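Local coordinates for protein 3-keto-5-aminohexanoate cleavage enzyme (Burkholderia xenovorans LB400, PDB 3E49) that probably cleaves beta-keto acids such as 3-keto-5-aminohexanoate, using a zinc ion bound in a TIM barrel, at residues R60-D64 and P65-A69; S111-M114 and G115-F119. All coordinates share one frame; numbering follows the deposited sequence.

Contact 1 (R60-D64 and P65-A69)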
loop_
_atom_site.group_PDB
_atom_site.type_symbol
_atom_site.label_atom_id
_atom_site.label_comp_id
_atom_site.label_asym_id
_atom_site.label_seq_id
_atom_site.Cartn_x
_atom_site.Cartn_y
_atom_site.Cartn_z
ATOM N N ARG A 60 -20.848 35.775 -5.398
ATOM C CA ARG A 60 -20.946 34.957 -4.214
ATOM C C ARG A 60 -21.757 33.675 -4.465
ATOM O O ARG A 60 -22.655 33.666 -5.303
ATOM C CB ARG A 60 -21.514 35.736 -3.031
ATOM C CG ARG A 60 -23.023 35.757 -2.873
ATOM C CD ARG A 60 -23.379 36.349 -1.479
ATOM N NE ARG A 60 -22.926 37.737 -1.405
ATOM C CZ ARG A 60 -22.594 38.389 -0.290
ATOM N NH1 ARG A 60 -22.617 37.789 0.899
ATOM N NH2 ARG A 60 -22.190 39.654 -0.385
ATOM N N PRO A 61 -21.398 32.578 -3.792
ATOM C CA PRO A 61 -22.172 31.376 -3.940
ATOM C C PRO A 61 -23.625 31.579 -3.527
ATOM O O PRO A 61 -23.917 32.302 -2.542
ATOM C CB PRO A 61 -21.501 30.416 -2.945
ATOM C CG PRO A 61 -20.127 30.845 -2.891
ATOM C CD PRO A 61 -20.222 32.353 -2.941
ATOM N N THR A 62 -24.515 30.918 -4.266
ATOM C CA THR A 62 -25.923 30.924 -3.981
ATOM C C THR A 62 -26.589 29.617 -4.403
ATOM O O THR A 62 -26.402 29.172 -5.528
ATOM C CB THR A 62 -26.675 32.080 -4.684
ATOM O OG1 THR A 62 -28.037 32.005 -4.292
ATOM C CG2 THR A 62 -26.592 32.013 -6.191
ATOM N N GLN A 63 -27.358 29.031 -3.494
ATOM C CA GLN A 63 -28.134 27.832 -3.792
ATOM C C GLN A 63 -29.630 28.140 -3.974
ATOM O O GLN A 63 -30.480 27.280 -3.723
ATOM C CB GLN A 63 -27.946 26.782 -2.707
ATOM C CG GLN A 63 -26.692 25.941 -2.854
ATOM C CD GLN A 63 -26.780 25.002 -4.029
ATOM O OE1 GLN A 63 -26.532 25.394 -5.158
ATOM N NE2 GLN A 63 -27.085 23.730 -3.752
ATOM N N ASP A 64 -29.943 29.361 -4.419
ATOM C CA ASP A 64 -31.331 29.733 -4.723
ATOM C C ASP A 64 -31.672 29.123 -6.063
ATOM O O ASP A 64 -31.045 29.415 -7.057
ATOM C CB ASP A 64 -31.473 31.276 -4.785
ATOM C CG ASP A 64 -32.932 31.751 -4.947
ATOM O OD1 ASP A 64 -33.802 30.969 -5.366
ATOM O OD2 ASP A 64 -33.196 32.929 -4.651
ATOM N N PRO A 65 -32.690 28.259 -6.109
ATOM C CA PRO A 65 -33.016 27.683 -7.411
ATOM C C PRO A 65 -33.151 28.736 -8.490
ATOM O O PRO A 65 -32.804 28.491 -9.643
ATOM C CB PRO A 65 -34.334 26.940 -7.147
ATOM C CG PRO A 65 -34.367 26.657 -5.763
ATOM C CD PRO A 65 -33.525 27.705 -5.038
ATOM N N ALA A 66 -33.598 29.934 -8.120
ATOM C CA ALA A 66 -33.721 31.004 -9.101
ATOM C C ALA A 66 -32.379 31.326 -9.798
ATOM O O ALA A 66 -32.369 31.733 -10.946
ATOM C CB ALA A 66 -34.330 32.271 -8.441
ATOM N N ALA A 67 -31.240 31.136 -9.116
ATOM C CA ALA A 67 -29.909 31.435 -9.724
ATOM C C ALA A 67 -29.495 30.440 -10.821
ATOM O O ALA A 67 -28.544 30.706 -11.592
ATOM C CB ALA A 67 -28.828 31.504 -8.636
ATOM N N PHE A 68 -30.201 29.304 -10.894
ATOM C CA PHE A 68 -29.982 28.288 -11.932
ATOM C C PHE A 68 -30.971 28.379 -13.103
ATOM O O PHE A 68 -30.771 27.781 -14.178
ATOM C CB PHE A 68 -30.194 26.901 -11.315
ATOM C CG PHE A 68 -29.189 26.526 -10.250
ATOM C CD1 PHE A 68 -29.302 27.002 -8.960
ATOM C CD2 PHE A 68 -28.168 25.619 -10.534
ATOM C CE1 PHE A 68 -28.377 26.642 -7.972
ATOM C CE2 PHE A 68 -27.242 25.239 -9.544
ATOM C CZ PHE A 68 -27.348 25.736 -8.275
ATOM N N ALA A 69 -32.047 29.129 -12.899
ATOM C CA ALA A 69 -33.179 29.150 -13.866
ATOM C C ALA A 69 -32.871 29.456 -15.316
ATOM O O ALA A 69 -33.540 28.921 -16.193
ATOM C CB ALA A 69 -34.312 30.058 -13.345
#
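P65 follows directly on D64 and opens a short, weakly bonded helical turn, 65-68, with CD 3.3 Å from Q63 O. The proline nitrogen has no hydrogen to give, and D64 accepts from A66, whose backbone N donates to D64 OD1 over 2.9 Å at an N-H...O angle of 157°. With CG anti to the backbone N (chi1 -174°), the carboxylate folds forward over the turn, and the amide meets OD1 from above the carboxylate plane; the A66 methyl lies against the same oxygen. A67 comes next and binds the main chain of the cap residue, its N reaching D64 O at 2.7 Å, again from well above the carbonyl plane. Its methyl also presses on T62, CB to CG2 at 3.4 Å, tighter than usual for two carbons. The threonine's other branch reaches forward in an ST turn, OG1 accepting a long bond of 3.3 Å from D64 N. F68 completes the turn with N bonded to P65 O, and turns its ring edge to two oxygens: D64 O lies 3.5 Å from CD1, and Q63 OE1 3.2 Å from CZ, both near the ring plane. The Q63 amide is inclined 68° to that ring, while its NE2 is held by the carbonyls of R98 and T86, which should fix the rotation of the amide and keep OE1 toward the phenylalanine. F68 also packs on P101 and Y105 of helix 95-105. An aspartate whose carboxylate takes a backbone N-H at the start of a helix is an N-cap, here opening the turn after strand 61-62, with Q63 about 5 Å from the zinc ligand H52, side chain to side chain.

Contact 2 (S111-M114 and G115-F119); sequences SLNM and GSMNF
N113 reaches forward across the bend that follows it, and OD1 accepts from G115 N at 3.2 Å, with an N-H...O angle of 155° and the donor in the plane of the side-chain carbonyl. CG sits anti to the backbone N (chi1 -178°), which carries the amide along the chain to its partner two residues on: an Asx turn at the end of strand 109-113. The same OD1 lies 2.9 Å from G115 O, an approach of two acceptors that brings no bond. The amide's other branch, N113 ND2, faces two larger groups, the selenium of the selenomethionine M117, SE, at 4.0 Å and the edge of the F119 ring, CE1, at 4.1 Å. The N113 amide and the F119 ring are inclined by 49°, and their side chains come from opposite directions. Further out, F148 meets the F119 ring, touches N113 and M117, and bonds to the backbone of M117. M114 turns away from the bend to pack on H178, L182 and F185, while its O accepts from N181 ND2. The F119 side chain lies about 8 Å from the bound zinc ion. The buried bend thus lies between helix 176-187 and the short antiparallel pair 117-118 and 147-148, with barrel strand 168-173 alongside 109-113.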
loop_
_atom_site.group_PDB
_atom_site.type_symbol
_atom_site.label_atom_id
_atom_site.label_comp_id
_atom_site.label_asym_id
_atom_site.label_seq_id
_atom_site.Cartn_x
_atom_site.Cartn_y
_atom_site.Cartn_z
ATOM N N SER A 111 -24.372 16.165 -6.585
ATOM C CA SER A 111 -23.184 15.827 -5.811
ATOM C C SER A 111 -23.639 15.554 -4.396
ATOM O O SER A 111 -24.658 16.094 -3.966
ATOM C CB SER A 111 -22.174 16.970 -5.866
ATOM O OG SER A 111 -22.644 18.090 -5.132
ATOM N N LEU A 112 -22.907 14.719 -3.658
ATOM C CA LEU A 112 -23.255 14.388 -2.275
ATOM C C LEU A 112 -21.935 14.207 -1.517
ATOM O O LEU A 112 -21.182 13.253 -1.781
ATOM C CB LEU A 112 -24.126 13.117 -2.205
ATOM C CG LEU A 112 -24.603 12.522 -0.862
ATOM C CD1 LEU A 112 -25.065 13.535 0.123
ATOM C CD2 LEU A 112 -25.722 11.510 -1.079
ATOM N N ASN A 113 -21.629 15.155 -0.647
ATOM C CA ASN A 113 -20.433 15.105 0.173
ATOM C C ASN A 113 -20.655 14.027 1.235
ATOM O O ASN A 113 -21.707 13.986 1.846
ATOM C CB ASN A 113 -20.160 16.480 0.761
ATOM C CG ASN A 113 -18.887 16.534 1.597
ATOM O OD1 ASN A 113 -18.694 15.751 2.497
ATOM N ND2 ASN A 113 -18.059 17.518 1.328
HETATM N N MSE A 114 -19.665 13.162 1.482
HETATM C CA MSE A 114 -19.940 12.002 2.324
HETATM C C MSE A 114 -19.566 12.021 3.775
HETATM O O MSE A 114 -19.489 10.963 4.404
HETATM C CB MSE A 114 -19.412 10.726 1.628
HETATM C CG MSE A 114 -20.276 10.295 0.445
HETATM SE SE MSE A 114 -22.096 9.853 0.952
HETATM C CE MSE A 114 -21.867 8.642 2.225
ATOM N N GLY A 115 -19.375 13.192 4.352
ATOM C CA GLY A 115 -19.044 13.254 5.759
ATOM C C GLY A 115 -18.743 14.682 6.155
ATOM O O GLY A 115 -18.246 15.444 5.327
ATOM N N SER A 116 -19.065 15.039 7.401
ATOM C CA SER A 116 -18.796 16.371 7.925
ATOM C C SER A 116 -17.283 16.512 8.041
ATOM O O SER A 116 -16.578 15.561 8.353
ATOM C CB SER A 116 -19.455 16.587 9.304
ATOM O OG SER A 116 -20.864 16.407 9.273
HETATM N N MSE A 117 -16.775 17.691 7.721
HETATM C CA MSE A 117 -15.341 17.921 7.732
HETATM C C MSE A 117 -14.990 19.400 7.794
HETATM O O MSE A 117 -15.812 20.239 7.457
HETATM C CB MSE A 117 -14.767 17.399 6.398
HETATM C CG MSE A 117 -15.488 18.045 5.120
HETATM SE SE MSE A 117 -14.687 17.265 3.554
HETATM C CE MSE A 117 -12.867 18.172 3.584
ATOM N N ASN A 118 -13.769 19.711 8.231
ATOM C CA ASN A 118 -13.274 21.055 8.075
ATOM C C ASN A 118 -12.940 21.303 6.578
ATOM O O ASN A 118 -12.606 20.385 5.830
ATOM C CB ASN A 118 -11.989 21.262 8.920
ATOM C CG ASN A 118 -12.219 21.085 10.399
ATOM O OD1 ASN A 118 -13.344 21.153 10.864
ATOM N ND2 ASN A 118 -11.125 20.914 11.169
ATOM N N PHE A 119 -13.062 22.547 6.149
ATOM C CA PHE A 119 -12.690 23.003 4.813
ATOM C C PHE A 119 -11.742 24.180 5.038
ATOM O O PHE A 119 -12.193 25.288 5.316
ATOM C CB PHE A 119 -13.899 23.509 4.040
ATOM C CG PHE A 119 -14.412 22.579 3.033
ATOM C CD1 PHE A 119 -15.208 21.520 3.389
ATOM C CD2 PHE A 119 -14.131 22.790 1.692
ATOM C CE1 PHE A 119 -15.695 20.664 2.422
ATOM C CE2 PHE A 119 -14.598 21.933 0.729
ATOM C CZ PHE A 119 -15.387 20.873 1.091
#

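In the fold
From the N terminus, strand 10-13 and helix 31-44 lead to barrel strand 48-54, which carries the zinc ligands H50 and H52, and contact 1 then turns the chain from strand 61-62, antiparallel to 48-54, into helix 65-68. Strand 82-85 and helix 95-105 follow, the latter packing back on contact 1, before barrel strand 109-113 leads into contact 2, which redirects the chain to strand 117-118. The two local turns are in series and neither nest nor cross. Their nearest atoms are about 7 Å apart, and both reach the same sheet. At contact 2, S116 OG hydrogen-bonds to N118 OD1 of the second subunit, and the reverse pair forms likewise.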